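Local coordinates for protein type III effector HopU1 (Pseudomonas syringae pv. tomato, PDB 3U0J) that probably transfers ADP-ribose from NAD+ to arginine side chains of host plant proteins, acting as a bacterial type III effector, at residues R85-E90 with N156-V161; H184-G189 with F250-A255. All coordinates share one frame; numbering follows the deposited sequence.

Contact 1: residues R85-E90 with N156-V161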
loop_
_atom_site.group_PDB
_atom_site.type_symbol
_atom_site.label_atom_id
_atom_site.label_comp_id
_atom_site.label_asym_id
_atom_site.label_seq_id
_atom_site.Cartn_x
_atom_site.Cartn_y
_atom_site.Cartn_z
ATOM N N ARG A 85 -2.468 -17.040 -10.039
ATOM C CA ARG A 85 -3.216 -17.878 -10.980
ATOM C C ARG A 85 -4.538 -17.259 -11.350
ATOM O O ARG A 85 -4.866 -17.158 -12.522
ATOM C CB ARG A 85 -3.471 -19.259 -10.402
ATOM C CG ARG A 85 -4.090 -20.222 -11.394
ATOM C CD ARG A 85 -4.428 -21.546 -10.723
ATOM N NE ARG A 85 -5.317 -22.366 -11.548
ATOM C CZ ARG A 85 -4.916 -23.301 -12.411
ATOM N NH1 ARG A 85 -3.610 -23.566 -12.588
ATOM N NH2 ARG A 85 -5.838 -23.973 -13.096
ATOM N N ASP A 86 -5.289 -16.846 -10.336
ATOM C CA ASP A 86 -6.583 -16.206 -10.540
ATOM C C ASP A 86 -6.577 -14.734 -10.187
ATOM O O ASP A 86 -7.547 -14.223 -9.638
ATOM C CB ASP A 86 -7.646 -16.918 -9.726
ATOM C CG ASP A 86 -7.736 -18.366 -10.077
ATOM O OD1 ASP A 86 -7.406 -19.202 -9.208
ATOM O OD2 ASP A 86 -8.082 -18.669 -11.239
ATOM N N VAL A 87 -5.473 -14.063 -10.494
ATOM C CA VAL A 87 -5.372 -12.630 -10.322
ATOM C C VAL A 87 -5.191 -12.002 -11.700
ATOM O O VAL A 87 -4.348 -12.441 -12.476
ATOM C CB VAL A 87 -4.164 -12.266 -9.450
ATOM C CG1 VAL A 87 -4.103 -10.762 -9.251
ATOM C CG2 VAL A 87 -4.250 -12.984 -8.123
ATOM N N TYR A 88 -5.968 -10.972 -12.002
ATOM C CA TYR A 88 -5.915 -10.355 -13.314
ATOM C C TYR A 88 -4.704 -9.446 -13.523
ATOM O O TYR A 88 -4.105 -8.965 -12.564
ATOM C CB TYR A 88 -7.210 -9.604 -13.569
ATOM C CG TYR A 88 -8.396 -10.520 -13.719
ATOM C CD1 TYR A 88 -8.775 -10.994 -14.966
ATOM C CD2 TYR A 88 -9.141 -10.909 -12.614
ATOM C CE1 TYR A 88 -9.862 -11.833 -15.111
ATOM C CE2 TYR A 88 -10.239 -11.741 -12.746
ATOM C CZ TYR A 88 -10.592 -12.203 -13.997
ATOM O OH TYR A 88 -11.678 -13.037 -14.132
ATOM N N PRO A 89 -4.311 -9.238 -14.791
ATOM C CA PRO A 89 -3.213 -8.327 -15.126
ATOM C C PRO A 89 -3.509 -6.898 -14.675
ATOM O O PRO A 89 -2.612 -6.166 -14.251
ATOM C CB PRO A 89 -3.159 -8.399 -16.643
ATOM C CG PRO A 89 -3.676 -9.742 -16.967
ATOM C CD PRO A 89 -4.747 -10.026 -15.955
ATOM N N GLU A 90 -4.768 -6.502 -14.762
ATOM C CA GLU A 90 -5.153 -5.179 -14.300
ATOM C C GLU A 90 -4.843 -5.052 -12.802
ATOM O O GLU A 90 -4.472 -3.981 -12.328
ATOM C CB GLU A 90 -6.635 -4.891 -14.615
ATOM C CG GLU A 90 -6.957 -4.791 -16.115
ATOM C CD GLU A 90 -7.209 -6.150 -16.820
ATOM O OE1 GLU A 90 -6.918 -7.224 -16.243
ATOM O OE2 GLU A 90 -7.708 -6.138 -17.967
ATOM N N ASN A 156 -7.436 -8.575 -2.235
ATOM C CA ASN A 156 -8.402 -9.589 -1.840
ATOM C C ASN A 156 -8.119 -10.943 -2.513
ATOM O O ASN A 156 -8.042 -11.966 -1.822
ATOM C CB ASN A 156 -9.854 -9.123 -2.056
ATOM C CG ASN A 156 -10.382 -8.246 -0.907
ATOM O OD1 ASN A 156 -9.919 -8.347 0.218
ATOM N ND2 ASN A 156 -11.368 -7.401 -1.196
ATOM N N ARG A 157 -7.966 -10.939 -3.846
ATOM C CA ARG A 157 -7.574 -12.117 -4.621
ATOM C C ARG A 157 -6.349 -12.786 -3.990
ATOM O O ARG A 157 -6.307 -13.996 -3.839
ATOM C CB ARG A 157 -7.182 -11.713 -6.042
ATOM C CG ARG A 157 -8.146 -12.023 -7.186
ATOM C CD ARG A 157 -9.364 -11.233 -7.021
ATOM N NE ARG A 157 -10.007 -10.705 -8.232
ATOM C CZ ARG A 157 -11.093 -11.237 -8.795
ATOM N NH1 ARG A 157 -11.590 -12.383 -8.349
ATOM N NH2 ARG A 157 -11.671 -10.635 -9.819
ATOM N N LEU A 158 -5.338 -11.999 -3.642
ATOM C CA LEU A 158 -4.099 -12.562 -3.099
ATOM C C LEU A 158 -4.241 -13.068 -1.670
ATOM O O LEU A 158 -3.738 -14.139 -1.336
ATOM C CB LEU A 158 -2.949 -11.551 -3.149
ATOM C CG LEU A 158 -2.277 -11.196 -4.477
ATOM C CD1 LEU A 158 -1.461 -9.903 -4.333
ATOM C CD2 LEU A 158 -1.420 -12.343 -5.017
ATOM N N MET A 159 -4.881 -12.293 -0.805
ATOM C CA MET A 159 -5.105 -12.777 0.547
ATOM C C MET A 159 -5.953 -14.067 0.489
ATOM O O MET A 159 -5.813 -14.940 1.322
ATOM C CB MET A 159 -5.713 -11.689 1.443
ATOM C CG MET A 159 -4.696 -10.665 1.958
ATOM S SD MET A 159 -5.363 -9.446 3.108
ATOM C CE MET A 159 -6.622 -8.786 2.049
ATOM N N ASP A 160 -6.802 -14.210 -0.520
ATOM C CA ASP A 160 -7.646 -15.404 -0.599
ATOM C C ASP A 160 -6.845 -16.669 -0.766
ATOM O O ASP A 160 -7.225 -17.721 -0.245
ATOM C CB ASP A 160 -8.663 -15.314 -1.726
ATOM C CG ASP A 160 -9.859 -14.480 -1.351
ATOM O OD1 ASP A 160 -9.987 -14.171 -0.145
ATOM O OD2 ASP A 160 -10.654 -14.134 -2.260
ATOM N N VAL A 161 -5.735 -16.579 -1.486
ATOM C CA VAL A 161 -4.966 -17.772 -1.793
ATOM C C VAL A 161 -3.739 -17.912 -0.900
ATOM O O VAL A 161 -3.257 -19.019 -0.664
ATOM C CB VAL A 161 -4.573 -17.829 -3.301
ATOM C CG1 VAL A 161 -4.119 -16.478 -3.799
ATOM C CG2 VAL A 161 -3.486 -18.851 -3.545
#
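Val87 and Arg157 bring the backbones nearest, their CA atoms 6.1 Å apart, where the loop leading into helix 89-99 passes helix 145-162. The CG2 methyl of Val87 carries the apolar part, meeting Arg157 CB at 3.8 Å and Leu158 CD2 at 4.3 Å. With CG1 of Val87 anti to the backbone N (chi1 -178°), the other methyl, CG2, is the one that reaches the helix. One atom further along the arginine, CG lies 3.3 Å from the carbonyl oxygen of Asp86. The contact sets the lead-in to helix 89-99, in the helix-rich part of the chain, against helix 145-162: Tyr88 is the N-cap of helix 89-99, and Glu91 OE1 accepts a hydrogen bond from its backbone N. The second oxygen of Glu91, OE2, forms a salt bridge with Arg157 NE, which ties the arginine to the start of that helix, while Arg157 NH2 hydrogen-bonds Ser39 OG. The arginine chain bends at chi2 (66°) and again at chi3, and NH2 arrives at the edge of the Tyr88 ring, 3.4 Å from CE2. The two planes are 48° apart, so the groups do not stack; the cation-pi partner of Tyr88 is Arg44.

Contact 2: residues H184-G189 with F250-A255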
loop_
_atom_site.group_PDB
_atom_site.type_symbol
_atom_site.label_atom_id
_atom_site.label_comp_id
_atom_site.label_asym_id
_atom_site.label_seq_id
_atom_site.Cartn_x
_atom_site.Cartn_y
_atom_site.Cartn_z
ATOM N N HIS A 184 0.204 8.742 23.311
ATOM C CA HIS A 184 -1.146 8.998 23.790
ATOM C C HIS A 184 -2.151 7.892 23.438
ATOM O O HIS A 184 -2.916 7.440 24.286
ATOM C CB HIS A 184 -1.650 10.343 23.287
ATOM C CG HIS A 184 -3.005 10.692 23.806
ATOM N ND1 HIS A 184 -3.240 10.966 25.137
ATOM C CD2 HIS A 184 -4.202 10.791 23.181
ATOM C CE1 HIS A 184 -4.524 11.229 25.306
ATOM N NE2 HIS A 184 -5.129 11.135 24.134
ATOM N N LEU A 185 -2.157 7.473 22.180
ATOM C CA LEU A 185 -3.054 6.416 21.740
ATOM C C LEU A 185 -2.831 5.184 22.598
ATOM O O LEU A 185 -3.783 4.560 23.089
ATOM C CB LEU A 185 -2.795 6.090 20.271
ATOM C CG LEU A 185 -3.788 6.555 19.203
ATOM C CD1 LEU A 185 -4.666 7.651 19.715
ATOM C CD2 LEU A 185 -3.076 6.996 17.930
ATOM N N PHE A 186 -1.553 4.849 22.765
ATOM C CA PHE A 186 -1.128 3.738 23.604
ATOM C C PHE A 186 -1.654 3.853 25.036
ATOM O O PHE A 186 -2.299 2.932 25.561
ATOM C CB PHE A 186 0.393 3.678 23.642
ATOM C CG PHE A 186 0.925 2.655 24.588
ATOM C CD1 PHE A 186 1.727 3.025 25.656
ATOM C CD2 PHE A 186 0.608 1.309 24.423
ATOM C CE1 PHE A 186 2.226 2.068 26.541
ATOM C CE2 PHE A 186 1.108 0.329 25.306
ATOM C CZ PHE A 186 1.921 0.712 26.363
ATOM N N ASP A 187 -1.367 4.994 25.658
ATOM C CA ASP A 187 -1.733 5.241 27.041
ATOM C C ASP A 187 -3.233 5.138 27.289
ATOM O O ASP A 187 -3.656 4.800 28.393
ATOM C CB ASP A 187 -1.219 6.609 27.485
ATOM C CG ASP A 187 0.268 6.601 27.769
ATOM O OD1 ASP A 187 0.805 5.503 28.055
ATOM O OD2 ASP A 187 0.901 7.685 27.711
ATOM N N THR A 188 -4.043 5.434 26.275
ATOM C CA THR A 188 -5.493 5.477 26.467
ATOM C C THR A 188 -6.219 4.371 25.736
ATOM O O THR A 188 -7.439 4.358 25.719
ATOM C CB THR A 188 -6.097 6.815 26.017
ATOM O OG1 THR A 188 -5.722 7.063 24.658
ATOM C CG2 THR A 188 -5.605 7.956 26.907
ATOM N N GLY A 189 -5.473 3.452 25.127
ATOM C CA GLY A 189 -6.063 2.275 24.509
ATOM C C GLY A 189 -6.754 2.544 23.178
ATOM O O GLY A 189 -7.501 1.704 22.666
ATOM N N PHE A 250 -5.337 -1.281 14.365
ATOM C CA PHE A 250 -4.354 -1.904 15.279
ATOM C C PHE A 250 -4.459 -1.494 16.747
ATOM O O PHE A 250 -4.781 -0.353 17.075
ATOM C CB PHE A 250 -2.916 -1.660 14.809
ATOM C CG PHE A 250 -2.687 -2.004 13.370
ATOM C CD1 PHE A 250 -2.231 -3.263 13.008
ATOM C CD2 PHE A 250 -2.954 -1.074 12.372
ATOM C CE1 PHE A 250 -2.038 -3.588 11.681
ATOM C CE2 PHE A 250 -2.763 -1.395 11.045
ATOM C CZ PHE A 250 -2.303 -2.657 10.699
ATOM N N VAL A 251 -4.172 -2.450 17.622
ATOM C CA VAL A 251 -3.988 -2.187 19.037
ATOM C C VAL A 251 -2.505 -1.945 19.262
ATOM O O VAL A 251 -1.671 -2.742 18.819
ATOM C CB VAL A 251 -4.379 -3.417 19.861
ATOM C CG1 VAL A 251 -4.069 -3.200 21.332
ATOM C CG2 VAL A 251 -5.848 -3.754 19.648
ATOM N N ILE A 252 -2.152 -0.861 19.940
ATOM C CA ILE A 252 -0.750 -0.699 20.295
ATOM C C ILE A 252 -0.456 -1.439 21.588
ATOM O O ILE A 252 -0.836 -0.979 22.656
ATOM C CB ILE A 252 -0.373 0.763 20.448
ATOM C CG1 ILE A 252 -0.833 1.538 19.207
ATOM C CG2 ILE A 252 1.127 0.882 20.663
ATOM C CD1 ILE A 252 -0.793 3.035 19.344
ATOM N N GLU A 253 0.202 -2.593 21.489
ATOM C CA GLU A 253 0.527 -3.405 22.669
ATOM C C GLU A 253 1.607 -2.771 23.568
ATOM O O GLU A 253 1.440 -2.719 24.780
ATOM C CB GLU A 253 0.950 -4.835 22.278
ATOM C CG GLU A 253 0.072 -5.553 21.237
ATOM C CD GLU A 253 -1.078 -6.346 21.847
ATOM O OE1 GLU A 253 -1.703 -7.165 21.124
ATOM O OE2 GLU A 253 -1.359 -6.151 23.049
ATOM N N HIS A 254 2.706 -2.302 22.975
ATOM C CA HIS A 254 3.823 -1.740 23.741
ATOM C C HIS A 254 4.349 -0.488 23.061
ATOM O O HIS A 254 4.151 -0.304 21.875
ATOM C CB HIS A 254 4.962 -2.761 23.883
ATOM C CG HIS A 254 4.500 -4.135 24.272
ATOM N ND1 HIS A 254 4.148 -4.467 25.567
ATOM C CD2 HIS A 254 4.324 -5.261 23.535
ATOM C CE1 HIS A 254 3.773 -5.736 25.608
ATOM N NE2 HIS A 254 3.871 -6.241 24.391
ATOM N N ALA A 255 5.032 0.369 23.805
ATOM C CA ALA A 255 5.574 1.605 23.248
ATOM C C ALA A 255 6.727 2.076 24.117
ATOM O O ALA A 255 6.551 2.296 25.310
ATOM C CB ALA A 255 4.493 2.667 23.200
HETATM O O HOH W 1 -2.895 0.590 24.092
#
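A classic beta bulge in strand 248-257, formed where Glu253 and His254 both face Val266 of the neighbouring strand 263-269, receives the last turn of helix 176-188. The strand belongs to the mixed sheet within the ADP-ribosyltransferase exoenzyme region, and the helix crosses it squarely: the axes of 184-188 and 250-255 approach to 8.2 Å at a signed angle of -90°. The extra residue resets the strand's alternation, since the CB atoms of Glu253 and His254 both point away from the helix while those of Ile252 and Ala255, flanking them, point toward it.

Phe186 fills the interval between those two. Its CG is anti to the backbone N (chi1 174°), which carries the ring out to the bulge. Ala255 CB sits over one face, 4.0 Å from the ring centroid and 21° off the normal, a CH-pi contact. Main-chain oxygens lie at the ring edge: the O of Ile252, in the ring plane, is 3.2 Å from CD2, and the O of Glu253 is beside CE2, an arrangement that would suit the weakly positive ring hydrogens. Ile252 completes the apolar patch with both branches, CG2 against Phe186 CD2 and CD1 against Leu185 CB, each at 3.8 Å.

Beyond this patch the helix ends in a Schellman motif, with Gly189 at positive phi and its N bonded back to Phe186 O. In the same turn His184 O accepts hydrogen bonds from both Thr188 OG1 and Thr188 N, which reach it from opposite faces of the carbonyl plane. No direct hydrogen bond joins helix to strand; a single water spans them, donating to Phe186 O at 2.8 Å and to Ile252 O at 3.0 Å.

The two contacts share no helix or strand: their centres lie 33 Å apart, with nearest atoms about 11 Å from each other. Contact 1 is partly buried, its centre 16 Å from that of the chain, and joins a loop and helix start to a helix. Contact 2, at 23 Å, is a surface contact that sets a helix end on a sheet strand. Neither has a direct hydrogen bond between its segments, but the chemistry differs. In 85-90 with 156-161 the charged end of Arg157 is held by Glu91, just past the first segment, and by Ser39 near the N-terminus of the model; in 184-189 with 250-255 an aromatic ring dominates, and water links main-chain oxygens.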